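Local coordinates for protein toxin Tse2 (Pseudomonas aeruginosa, PDB 5AKO) that is secreted by the H1 type VI secretion system into recipient cells and probably acts there as a NAD-dependent cytotoxin against prokaryotes and eukaryotes, at residues P126-K131 and Y144-A149; L65-F70 and Q160-V165. All coordinates share one frame; numbering follows the deposited sequence.

Contact 1 of 2, residues P126-K131 and Y144-A149; sequences PDLKVK and YTIMPA
Met147 lies against two lysines of the neighbouring strand, Lys129 and Lys131. Its SD sits 3.7 Å from CE of Lys129, and its terminal CE sits 3.6 Å from CD of Lys131. Chi3 of 44° bends the methyl round toward Lys131, which lets one side chain serve both. The Lys129 chain is extended beyond CG and also passes over Ala149, with CD 4.0 Å from Ala149 CB. Its NZ gives a hydrogen bond to a water, which in turn donates to Ala149 O; the same lysine forms a cation-pi contact with Tyr24. On the other face, Val130 packs on Ile146, and its CG1 comes 4.2 Å from CD2 of the Tyr144 ring. The backbones form an antiparallel pair. Lys129 and Met147 exchange two hydrogen bonds, and so do Lys131 and Thr145. Past the strand end, Ala149 N donates to Asp127 O at 2.7 Å, from above the carbonyl plane. Thr145 OG1 is hydrogen-bonded to Asp133. These strands, 128-136 and 141-148, form a beta hairpin in the middle of a four-stranded sheet. Strands 24-25 and 100-103 flank it, and helix 154-176 packs on Leu128 and Ile146.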
loop_
_atom_site.group_PDB
_atom_site.type_symbol
_atom_site.label_atom_id
_atom_site.label_comp_id
_atom_site.label_asym_id
_atom_site.label_seq_id
_atom_site.Cartn_x
_atom_site.Cartn_y
_atom_site.Cartn_z
ATOM N N PRO C 126 -14.816 -22.514 -21.509
ATOM C CA PRO C 126 -15.326 -23.232 -20.352
ATOM C C PRO C 126 -14.597 -23.033 -19.032
ATOM O O PRO C 126 -15.247 -23.032 -17.975
ATOM C CB PRO C 126 -15.243 -24.729 -20.777
ATOM C CG PRO C 126 -14.379 -24.761 -22.007
ATOM C CD PRO C 126 -14.645 -23.422 -22.665
ATOM N N ASP C 127 -13.287 -22.895 -19.051
ATOM C CA ASP C 127 -12.563 -22.741 -17.773
ATOM C C ASP C 127 -12.129 -21.298 -17.429
ATOM O O ASP C 127 -11.293 -21.095 -16.555
ATOM C CB ASP C 127 -11.355 -23.682 -17.763
ATOM C CG ASP C 127 -11.750 -25.137 -17.677
ATOM O OD1 ASP C 127 -12.587 -25.460 -16.787
ATOM O OD2 ASP C 127 -11.208 -25.940 -18.478
ATOM N N LEU C 128 -12.731 -20.313 -18.086
ATOM C CA LEU C 128 -12.453 -18.921 -17.809
ATOM C C LEU C 128 -13.685 -18.291 -17.276
ATOM O O LEU C 128 -14.787 -18.855 -17.394
ATOM C CB LEU C 128 -12.067 -18.201 -19.080
ATOM C CG LEU C 128 -10.756 -18.594 -19.756
ATOM C CD1 LEU C 128 -10.486 -17.665 -20.923
ATOM C CD2 LEU C 128 -9.580 -18.549 -18.791
ATOM N N LYS C 129 -13.514 -17.140 -16.641
ATOM C CA LYS C 129 -14.653 -16.330 -16.240
ATOM C C LYS C 129 -14.248 -14.884 -16.303
ATOM O O LYS C 129 -13.056 -14.585 -16.378
ATOM C CB LYS C 129 -15.158 -16.713 -14.863
ATOM C CG LYS C 129 -14.185 -16.466 -13.724
ATOM C CD LYS C 129 -14.599 -17.209 -12.454
ATOM C CE LYS C 129 -13.746 -16.802 -11.268
ATOM N NZ LYS C 129 -14.193 -17.478 -10.030
ATOM N N VAL C 130 -15.247 -14.012 -16.289
ATOM C CA VAL C 130 -15.073 -12.589 -16.457
ATOM C C VAL C 130 -15.695 -11.941 -15.268
ATOM O O VAL C 130 -16.878 -12.071 -15.061
ATOM C CB VAL C 130 -15.795 -12.107 -17.724
ATOM C CG1 VAL C 130 -15.633 -10.609 -17.918
ATOM C CG2 VAL C 130 -15.266 -12.876 -18.918
ATOM N N LYS C 131 -14.882 -11.238 -14.500
ATOM C CA LYS C 131 -15.268 -10.634 -13.244
ATOM C C LYS C 131 -15.491 -9.153 -13.401
ATOM O O LYS C 131 -14.637 -8.453 -13.929
ATOM C CB LYS C 131 -14.142 -10.832 -12.226
ATOM C CG LYS C 131 -14.329 -10.080 -10.907
ATOM C CD LYS C 131 -13.169 -10.370 -9.976
ATOM C CE LYS C 131 -13.318 -9.720 -8.614
ATOM N NZ LYS C 131 -14.614 -10.085 -8.003
ATOM N N TYR C 144 -13.160 -4.786 -15.950
ATOM C CA TYR C 144 -13.484 -6.187 -15.865
ATOM C C TYR C 144 -12.218 -7.023 -16.028
ATOM O O TYR C 144 -11.255 -6.564 -16.660
ATOM C CB TYR C 144 -14.464 -6.575 -16.950
ATOM C CG TYR C 144 -15.915 -6.081 -16.806
ATOM C CD1 TYR C 144 -16.258 -4.793 -17.117
ATOM C CD2 TYR C 144 -16.922 -6.931 -16.424
ATOM C CE1 TYR C 144 -17.563 -4.346 -17.013
ATOM C CE2 TYR C 144 -18.222 -6.528 -16.320
ATOM C CZ TYR C 144 -18.542 -5.213 -16.594
ATOM O OH TYR C 144 -19.839 -4.749 -16.501
ATOM N N THR C 145 -12.213 -8.256 -15.479
ATOM C CA THR C 145 -11.031 -9.095 -15.538
ATOM C C THR C 145 -11.389 -10.476 -16.023
ATOM O O THR C 145 -12.270 -11.117 -15.487
ATOM C CB THR C 145 -10.359 -9.210 -14.159
ATOM O OG1 THR C 145 -10.069 -7.900 -13.680
ATOM C CG2 THR C 145 -9.025 -10.013 -14.236
ATOM N N ILE C 146 -10.749 -10.884 -17.103
ATOM C CA ILE C 146 -10.877 -12.225 -17.613
ATOM C C ILE C 146 -9.838 -13.047 -16.854
ATOM O O ILE C 146 -8.666 -12.697 -16.861
ATOM C CB ILE C 146 -10.491 -12.297 -19.078
ATOM C CG1 ILE C 146 -11.310 -11.315 -19.924
ATOM C CG2 ILE C 146 -10.696 -13.710 -19.569
ATOM C CD1 ILE C 146 -10.839 -11.117 -21.358
ATOM N N MET C 147 -10.252 -14.142 -16.228
ATOM C CA MET C 147 -9.406 -14.832 -15.289
ATOM C C MET C 147 -9.716 -16.352 -15.360
ATOM O O MET C 147 -10.733 -16.765 -15.878
ATOM C CB MET C 147 -9.561 -14.261 -13.843
ATOM C CG MET C 147 -10.860 -14.710 -13.200
ATOM S SD MET C 147 -11.145 -14.119 -11.568
ATOM C CE MET C 147 -10.691 -12.384 -11.601
ATOM N N PRO C 148 -8.812 -17.188 -14.868
ATOM C CA PRO C 148 -9.158 -18.604 -14.797
ATOM C C PRO C 148 -10.293 -18.909 -13.778
ATOM O O PRO C 148 -10.402 -18.270 -12.732
ATOM C CB PRO C 148 -7.834 -19.273 -14.373
ATOM C CG PRO C 148 -7.003 -18.169 -13.803
ATOM C CD PRO C 148 -7.389 -16.949 -14.584
ATOM N N ALA C 149 -11.139 -19.869 -14.118
ATOM C CA ALA C 149 -12.234 -20.248 -13.222
ATOM C C ALA C 149 -11.777 -21.347 -12.280
ATOM O O ALA C 149 -12.460 -21.660 -11.330
ATOM C CB ALA C 149 -13.450 -20.710 -14.025
HETATM O O HOH W 1 -14.250 -20.079 -9.687
#

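Contact 2 of 2, residues L65-F70 and Q160-V165; sequences LLHPTF and QLDNFV
Leu66 meets helix 154-176 of the ADP-ribosyltransferase-like toxin domain, in a loop-on-helix packing contact. The apolar part comes first. CD1 of Leu66 lies 3.9 Å from Phe164 CB and equally close to Val165 CG2, so the branch fits between residues of adjacent positions on the helix. The Leu66 and Phe164 side chains cross at about a right angle. Phe164 has CG anti to its own backbone nitrogen (chi1 -155°), and its CB and CG both lie near the leucine methyl. Leu65 adds a looser touch, CB to Val165 CG2 at 4.3 Å. Further along the loop, Pro68 CD meets Leu161 CD1 of the helix at 3.7 Å, and His67 rests its CD2 near Leu161 CB. Both Leu161 methyls, CD1 and CD2, lie close to Leu66 O, the carbonyl of a buried residue, which accepts a hydrogen bond from Thr100 OG1. Ile118 of strand 114-118, in the two-stranded sheet, touches both Leu66 and Phe164, so the packing continues onto that strand. The polar part is one weak hydrogen bond. The His67 ring and the Asp162 carboxylate are turned only 27° apart, and His67 NE2 donates to Asp162 OD1 over 3.1 Å, with an N-H...O angle of 134°.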
loop_
_atom_site.group_PDB
_atom_site.type_symbol
_atom_site.label_atom_id
_atom_site.label_comp_id
_atom_site.label_asym_id
_atom_site.label_seq_id
_atom_site.Cartn_x
_atom_site.Cartn_y
_atom_site.Cartn_z
ATOM N N LEU C 65 -4.165 -11.479 -27.989
ATOM C CA LEU C 65 -4.705 -10.150 -27.676
ATOM C C LEU C 65 -5.234 -10.017 -26.251
ATOM O O LEU C 65 -5.267 -8.939 -25.693
ATOM C CB LEU C 65 -5.800 -9.802 -28.689
ATOM C CG LEU C 65 -5.341 -9.511 -30.139
ATOM C CD1 LEU C 65 -6.533 -9.125 -30.984
ATOM C CD2 LEU C 65 -4.323 -8.389 -30.203
ATOM N N LEU C 66 -5.710 -11.114 -25.712
ATOM C CA LEU C 66 -6.244 -11.164 -24.389
ATOM C C LEU C 66 -5.308 -11.925 -23.439
ATOM O O LEU C 66 -5.748 -12.420 -22.408
ATOM C CB LEU C 66 -7.596 -11.888 -24.430
ATOM C CG LEU C 66 -8.673 -11.318 -25.338
ATOM C CD1 LEU C 66 -9.903 -12.211 -25.360
ATOM C CD2 LEU C 66 -9.092 -9.946 -24.940
ATOM N N HIS C 67 -4.037 -12.037 -23.798
ATOM C CA HIS C 67 -3.050 -12.598 -22.902
ATOM C C HIS C 67 -2.647 -11.528 -21.925
ATOM O O HIS C 67 -2.383 -10.400 -22.325
ATOM C CB HIS C 67 -1.784 -13.055 -23.656
ATOM C CG HIS C 67 -1.957 -14.327 -24.409
ATOM N ND1 HIS C 67 -0.907 -15.169 -24.686
ATOM C CD2 HIS C 67 -3.048 -14.887 -24.980
ATOM C CE1 HIS C 67 -1.351 -16.214 -25.364
ATOM N NE2 HIS C 67 -2.651 -16.069 -25.551
ATOM N N PRO C 68 -2.583 -11.866 -20.655
ATOM C CA PRO C 68 -2.057 -10.923 -19.687
ATOM C C PRO C 68 -0.549 -11.035 -19.637
ATOM O O PRO C 68 -0.031 -12.108 -19.929
ATOM C CB PRO C 68 -2.596 -11.464 -18.368
ATOM C CG PRO C 68 -2.683 -12.935 -18.574
ATOM C CD PRO C 68 -3.111 -13.080 -19.993
ATOM N N THR C 69 0.132 -9.969 -19.219
ATOM C CA THR C 69 1.540 -10.068 -18.855
ATOM C C THR C 69 1.672 -11.089 -17.716
ATOM O O THR C 69 0.864 -11.108 -16.746
ATOM C CB THR C 69 2.148 -8.715 -18.371
ATOM O OG1 THR C 69 1.435 -8.264 -17.205
ATOM C CG2 THR C 69 2.093 -7.634 -19.455
ATOM N N PHE C 70 2.736 -11.886 -17.810
ATOM C CA PHE C 70 3.089 -12.869 -16.799
ATOM C C PHE C 70 4.289 -12.480 -15.944
ATOM O O PHE C 70 4.534 -13.075 -14.915
ATOM C CB PHE C 70 3.360 -14.197 -17.490
ATOM C CG PHE C 70 2.136 -14.767 -18.149
ATOM C CD1 PHE C 70 1.141 -15.375 -17.376
ATOM C CD2 PHE C 70 1.955 -14.663 -19.528
ATOM C CE1 PHE C 70 0.005 -15.901 -17.976
ATOM C CE2 PHE C 70 0.787 -15.146 -20.122
ATOM C CZ PHE C 70 -0.188 -15.769 -19.348
ATOM N N GLN C 160 -7.035 -21.004 -23.740
ATOM C CA GLN C 160 -8.410 -20.583 -23.592
ATOM C C GLN C 160 -8.558 -19.146 -24.032
ATOM O O GLN C 160 -9.565 -18.780 -24.643
ATOM C CB GLN C 160 -8.885 -20.785 -22.185
ATOM C CG GLN C 160 -8.784 -22.225 -21.713
ATOM C CD GLN C 160 -10.041 -22.969 -21.944
ATOM O OE1 GLN C 160 -10.988 -22.901 -21.121
ATOM N NE2 GLN C 160 -10.116 -23.629 -23.089
ATOM N N LEU C 161 -7.550 -18.328 -23.763
ATOM C CA LEU C 161 -7.644 -16.926 -24.152
ATOM C C LEU C 161 -7.621 -16.777 -25.702
ATOM O O LEU C 161 -8.352 -15.944 -26.268
ATOM C CB LEU C 161 -6.535 -16.112 -23.466
ATOM C CG LEU C 161 -6.699 -16.034 -21.953
ATOM C CD1 LEU C 161 -5.380 -15.618 -21.313
ATOM C CD2 LEU C 161 -7.808 -15.062 -21.564
ATOM N N ASP C 162 -6.839 -17.619 -26.379
ATOM C CA ASP C 162 -6.924 -17.708 -27.841
ATOM C C ASP C 162 -8.339 -18.086 -28.356
ATOM O O ASP C 162 -8.897 -17.418 -29.235
ATOM C CB ASP C 162 -5.814 -18.626 -28.370
ATOM C CG ASP C 162 -4.410 -17.987 -28.211
ATOM O OD1 ASP C 162 -4.320 -16.726 -28.139
ATOM O OD2 ASP C 162 -3.409 -18.736 -28.129
ATOM N N ASN C 163 -8.950 -19.112 -27.772
ATOM C CA ASN C 163 -10.322 -19.417 -28.119
ATOM C C ASN C 163 -11.288 -18.308 -27.807
ATOM O O ASN C 163 -12.273 -18.154 -28.504
ATOM C CB ASN C 163 -10.796 -20.695 -27.441
ATOM C CG ASN C 163 -10.100 -21.923 -27.986
ATOM O OD1 ASN C 163 -9.466 -21.872 -29.037
ATOM N ND2 ASN C 163 -10.180 -23.001 -27.267
ATOM N N PHE C 164 -11.009 -17.517 -26.776
ATOM C CA PHE C 164 -11.859 -16.387 -26.460
ATOM C C PHE C 164 -11.793 -15.327 -27.563
ATOM O O PHE C 164 -12.798 -14.700 -27.900
ATOM C CB PHE C 164 -11.457 -15.757 -25.119
ATOM C CG PHE C 164 -12.580 -14.991 -24.415
ATOM C CD1 PHE C 164 -13.785 -14.752 -25.013
ATOM C CD2 PHE C 164 -12.417 -14.562 -23.137
ATOM C CE1 PHE C 164 -14.771 -14.057 -24.356
ATOM C CE2 PHE C 164 -13.426 -13.907 -22.461
ATOM C CZ PHE C 164 -14.599 -13.631 -23.089
ATOM N N VAL C 165 -10.610 -15.080 -28.092
ATOM C CA VAL C 165 -10.459 -14.170 -29.234
ATOM C C VAL C 165 -11.288 -14.662 -30.416
ATOM O O VAL C 165 -12.029 -13.895 -31.029
ATOM C CB VAL C 165 -8.996 -14.077 -29.685
ATOM C CG1 VAL C 165 -8.885 -13.332 -31.001
ATOM C CG2 VAL C 165 -8.138 -13.407 -28.617
#

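Contact 1 and contact 2 have centres about 11 Å apart. Helix 154-176 carries one segment of contact 2 and packs against the hairpin of contact 1. Along the chain, 65-70 comes first, then the hairpin segments 126-131 and 144-149, then 160-165. Contact 1 is therefore nested inside the loop closed by contact 2. Strand 141-148 leads into the helix, so segments 144-149 and 160-165 are close along the chain, while 65-70 is far from both. The contacts touch directly. Leu161 CD2 packs 3.8 Å from both Leu128 CD1 and Ile146 CG2, and Gln160 OE1 probably accepts a hydrogen bond from Asp127 N. The helix thus joins distant parts of the chain in one buried interior.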